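Local coordinates for protein DNA polymerase beta (Leishmania infantum, PDB 4P4M) that catalyses template-directed addition of deoxynucleotides to DNA as a family X polymerase and probably serves in base excision repair, at residues 122-125 with 126-130; 368-371 with 372-375. All coordinates share one frame; numbering follows the deposited sequence.

Contact 1. Residues 122-125 with 126-130; sequences FTVD and ELLQK
Thr123 caps the first turn of helix 124-130: its OG1 accepts the backbone N-H of Glu126, with OG1 3.2 Å from Glu126 N and an N-H...O angle of 157°. A chi1 of 73° sets that hydroxyl between the backbone N and the carbonyl carbon of Thr123, where it can turn back over the helix start. The Glu126 side chain passes obliquely beside it and brings its CG to 3.2 Å from Thr123 OG1, so the N-cap oxygen meets both the amide and the aliphatic stem of the same residue. Thr123 O takes the next amide, Leu127 N, at 3.2 Å, and a weak, strongly bent bond from Glu126 N besides. One turn apart, Val124, which is buried, and Leu128 lie side by side and point the same way, Val124 CG1 standing 4.2 Å from Leu128 CG. Their backbones are joined by Leu128 N to Val124 O at 3.0 Å, and Gln129 N to Asp125 O at 3.2 Å carries the i to i+4 pattern onward. This short fingers helix rests through Leu127 and Leu128 on Ile145 of helix 139-146, while Leu127 also reaches Leu101 of helix 93-101 and Val124 covers Gln103 and Val104 in the loop that follows.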
loop_
_atom_site.group_PDB
_atom_site.type_symbol
_atom_site.label_atom_id
_atom_site.label_comp_id
_atom_site.label_asym_id
_atom_site.label_seq_id
_atom_site.Cartn_x
_atom_site.Cartn_y
_atom_site.Cartn_z
ATOM N N PHE A 122 17.110 7.726 -23.873
ATOM C CA PHE A 122 17.460 6.321 -23.643
ATOM C C PHE A 122 18.145 6.036 -22.308
ATOM O O PHE A 122 18.492 4.885 -22.017
ATOM C CB PHE A 122 18.280 5.753 -24.815
ATOM C CG PHE A 122 19.565 6.495 -25.088
ATOM C CD1 PHE A 122 19.564 7.656 -25.847
ATOM C CD2 PHE A 122 20.775 6.021 -24.598
ATOM C CE1 PHE A 122 20.749 8.342 -26.103
ATOM C CE2 PHE A 122 21.965 6.700 -24.851
ATOM C CZ PHE A 122 21.951 7.859 -25.605
ATOM N N THR A 123 18.332 7.065 -21.487
ATOM C CA THR A 123 18.901 6.856 -20.155
ATOM C C THR A 123 18.116 7.609 -19.097
ATOM O O THR A 123 17.500 8.637 -19.386
ATOM C CB THR A 123 20.381 7.316 -20.055
ATOM O OG1 THR A 123 20.438 8.747 -20.041
ATOM C CG2 THR A 123 21.208 6.777 -21.215
ATOM N N VAL A 124 18.153 7.092 -17.872
ATOM C CA VAL A 124 17.505 7.734 -16.737
ATOM C C VAL A 124 18.042 9.147 -16.524
ATOM O O VAL A 124 17.282 10.060 -16.215
ATOM C CB VAL A 124 17.695 6.908 -15.449
ATOM C CG1 VAL A 124 17.221 7.688 -14.226
ATOM C CG2 VAL A 124 16.954 5.574 -15.556
ATOM N N ASP A 125 19.355 9.310 -16.699
ATOM C CA ASP A 125 20.044 10.588 -16.500
ATOM C C ASP A 125 19.472 11.672 -17.413
ATOM O O ASP A 125 19.306 12.825 -17.003
ATOM C CB ASP A 125 21.551 10.406 -16.768
ATOM C CG ASP A 125 22.403 11.556 -16.227
ATOM O OD1 ASP A 125 21.967 12.235 -15.269
ATOM O OD2 ASP A 125 23.526 11.767 -16.758
ATOM N N GLU A 126 19.188 11.301 -18.658
ATOM C CA GLU A 126 18.595 12.225 -19.620
ATOM C C GLU A 126 17.144 12.553 -19.270
ATOM O O GLU A 126 16.708 13.695 -19.410
ATOM C CB GLU A 126 18.672 11.652 -21.038
ATOM C CG GLU A 126 20.089 11.565 -21.587
ATOM C CD GLU A 126 20.791 12.915 -21.628
ATOM O OE1 GLU A 126 20.097 13.957 -21.592
ATOM O OE2 GLU A 126 22.040 12.931 -21.692
ATOM N N LEU A 127 16.401 11.550 -18.811
ATOM C CA LEU A 127 15.025 11.782 -18.358
ATOM C C LEU A 127 14.972 12.811 -17.231
ATOM O O LEU A 127 14.131 13.708 -17.253
ATOM C CB LEU A 127 14.355 10.480 -17.926
ATOM C CG LEU A 127 12.914 10.585 -17.384
ATOM C CD1 LEU A 127 11.993 11.270 -18.401
ATOM C CD2 LEU A 127 12.377 9.212 -17.030
ATOM N N LEU A 128 15.870 12.687 -16.255
ATOM C CA LEU A 128 15.887 13.610 -15.117
ATOM C C LEU A 128 16.181 15.044 -15.552
ATOM O O LEU A 128 15.490 15.981 -15.150
ATOM C CB LEU A 128 16.920 13.181 -14.069
ATOM C CG LEU A 128 16.883 11.762 -13.493
ATOM C CD1 LEU A 128 17.894 11.630 -12.356
ATOM C CD2 LEU A 128 15.495 11.386 -13.011
ATOM N N GLN A 129 17.218 15.203 -16.369
ATOM C CA GLN A 129 17.640 16.540 -16.801
ATOM C C GLN A 129 16.584 17.193 -17.695
ATOM O O GLN A 129 16.460 18.419 -17.701
ATOM C CB GLN A 129 19.029 16.518 -17.478
ATOM C CG GLN A 129 19.553 17.884 -18.013
ATOM C CD GLN A 129 20.290 18.736 -16.968
ATOM O OE1 GLN A 129 20.278 18.429 -15.780
ATOM N NE2 GLN A 129 20.930 19.816 -17.421
ATOM N N LYS A 130 15.797 16.390 -18.407
ATOM C CA LYS A 130 14.813 16.924 -19.358
ATOM C C LYS A 130 13.338 16.934 -18.934
ATOM O O LYS A 130 12.520 17.584 -19.584
ATOM C CB LYS A 130 14.927 16.195 -20.704
ATOM C CG LYS A 130 16.238 16.431 -21.435
ATOM C CD LYS A 130 16.294 15.636 -22.728
ATOM C CE LYS A 130 17.631 15.820 -23.427
ATOM N NZ LYS A 130 17.912 17.255 -23.706
#

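Contact 2. Residues 368-371 with 372-375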
loop_
_atom_site.group_PDB
_atom_site.type_symbol
_atom_site.label_atom_id
_atom_site.label_comp_id
_atom_site.label_asym_id
_atom_site.label_seq_id
_atom_site.Cartn_x
_atom_site.Cartn_y
_atom_site.Cartn_z
ATOM N N MET A 368 -3.581 -24.621 6.172
ATOM C CA MET A 368 -2.157 -24.303 6.063
ATOM C C MET A 368 -1.547 -24.089 7.441
ATOM O O MET A 368 -2.163 -23.468 8.295
ATOM C CB MET A 368 -1.954 -23.011 5.262
ATOM C CG MET A 368 -2.556 -23.012 3.873
ATOM S SD MET A 368 -2.462 -21.364 3.129
ATOM C CE MET A 368 -0.697 -21.041 3.164
ATOM N N PRO A 369 -0.311 -24.570 7.649
ATOM C CA PRO A 369 0.385 -24.349 8.924
ATOM C C PRO A 369 0.622 -22.862 9.165
ATOM O O PRO A 369 1.067 -22.177 8.247
ATOM C CB PRO A 369 1.743 -25.031 8.713
ATOM C CG PRO A 369 1.578 -25.895 7.517
ATOM C CD PRO A 369 0.535 -25.264 6.665
ATOM N N TYR A 370 0.358 -22.380 10.375
ATOM C CA TYR A 370 0.619 -20.979 10.702
ATOM C C TYR A 370 2.082 -20.622 10.461
ATOM O O TYR A 370 2.978 -21.396 10.801
ATOM C CB TYR A 370 0.251 -20.660 12.160
ATOM C CG TYR A 370 0.553 -19.223 12.513
ATOM C CD1 TYR A 370 -0.294 -18.194 12.106
ATOM C CD2 TYR A 370 1.708 -18.884 13.215
ATOM C CE1 TYR A 370 -0.007 -16.873 12.401
ATOM C CE2 TYR A 370 2.002 -17.569 13.521
ATOM C CZ TYR A 370 1.144 -16.566 13.111
ATOM O OH TYR A 370 1.443 -15.255 13.412
ATOM N N ALA A 371 2.319 -19.447 9.882
ATOM C CA ALA A 371 3.675 -18.919 9.728
ATOM C C ALA A 371 3.757 -17.529 10.348
ATOM O O ALA A 371 2.911 -16.674 10.072
ATOM C CB ALA A 371 4.062 -18.867 8.255
ATOM N N LYS A 372 4.755 -17.298 11.197
ATOM C CA LYS A 372 4.982 -15.947 11.731
ATOM C C LYS A 372 5.321 -15.003 10.576
ATOM O O LYS A 372 5.847 -15.444 9.562
ATOM C CB LYS A 372 6.140 -15.945 12.726
ATOM C CG LYS A 372 5.904 -16.756 14.003
ATOM C CD LYS A 372 7.216 -16.918 14.763
ATOM C CE LYS A 372 7.006 -17.587 16.116
ATOM N NZ LYS A 372 6.276 -16.699 17.067
ATOM N N PRO A 373 5.030 -13.699 10.723
ATOM C CA PRO A 373 5.384 -12.730 9.669
ATOM C C PRO A 373 6.825 -12.847 9.151
ATOM O O PRO A 373 7.058 -12.770 7.942
ATOM C CB PRO A 373 5.182 -11.380 10.367
ATOM C CG PRO A 373 4.028 -11.651 11.311
ATOM C CD PRO A 373 4.341 -13.048 11.856
ATOM N N GLU A 374 7.785 -13.036 10.051
ATOM C CA GLU A 374 9.189 -13.134 9.648
ATOM C C GLU A 374 9.504 -14.392 8.839
ATOM O O GLU A 374 10.590 -14.517 8.281
ATOM C CB GLU A 374 10.100 -13.081 10.876
ATOM C CG GLU A 374 9.815 -14.196 11.868
ATOM C CD GLU A 374 10.404 -13.914 13.230
ATOM O OE1 GLU A 374 9.626 -13.635 14.169
ATOM O OE2 GLU A 374 11.647 -13.960 13.354
ATOM N N ASN A 375 8.564 -15.328 8.789
ATOM C CA ASN A 375 8.719 -16.522 7.969
ATOM C C ASN A 375 7.810 -16.522 6.736
ATOM O O ASN A 375 7.462 -17.578 6.200
ATOM C CB ASN A 375 8.486 -17.783 8.815
ATOM C CG ASN A 375 9.490 -17.912 9.951
ATOM O OD1 ASN A 375 9.125 -18.161 11.104
ATOM N ND2 ASN A 375 10.764 -17.735 9.627
#
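The ring of Tyr370 reaches forward along the chain to Lys372, its CE2 atom lying 3.6 Å from Lys372 N and 3.8 Å from Lys372 CA. That amide approaches the ring obliquely. The aliphatic stem of the lysine adds a van der Waals contact, Lys372 CG to Tyr370 CE2 at 4.0 Å. Farther along the ring, Tyr370 OH comes to 4.0 Å from Pro373 CD, the two side chains crossing at a slant. With CG anti to the backbone N of Tyr370 (chi1 178°), the phenol is carried past its own carbonyl toward the residues that follow. Ala371 CB stands 4.2 Å from Asn375 O, a loose approach across the turn. What shapes this turn is a backbone bond, Asn375 N to Lys372 O at 2.8 Å, around the 3-10 segment 373-374. In the next shell, Phe363 of helix 359-365 meets the Tyr370 ring edge-to-face, and Arg376 NE bonds to Ala371 O, so the extended run is tied at both a side chain and a carbonyl. The i to i+3 bond, with helical backbone at Pro373 and Glu374, is characteristic of a type I turn, one turn of 3-10 helix, over residues 372-375, here in the C-terminal tail of the polymerase beta thumb.

Overall arrangement
Contacts 1 and 2 lie far apart in the modelled polymerase, in the fingers and thumb regions respectively; their centres are 43 Å apart and their nearest atoms about 31 Å, so they do not touch. Neither includes a residue of the nucleotide pocket or of the magnesium site formed by Asp196 and Asp198. In contact 2 the Pro373 side chain lies about 10 Å from the bound dideoxythymidine triphosphate and about 13 Å from the magnesium ion. In contact 1 the Leu127 side chain lies about 9 Å from the sodium ion and packs on Val104 and Phe107, two residues of the sodium site. The nearest atom of contact 1 is about 10 Å from the bound nucleic acid, against about 12 Å for contact 2.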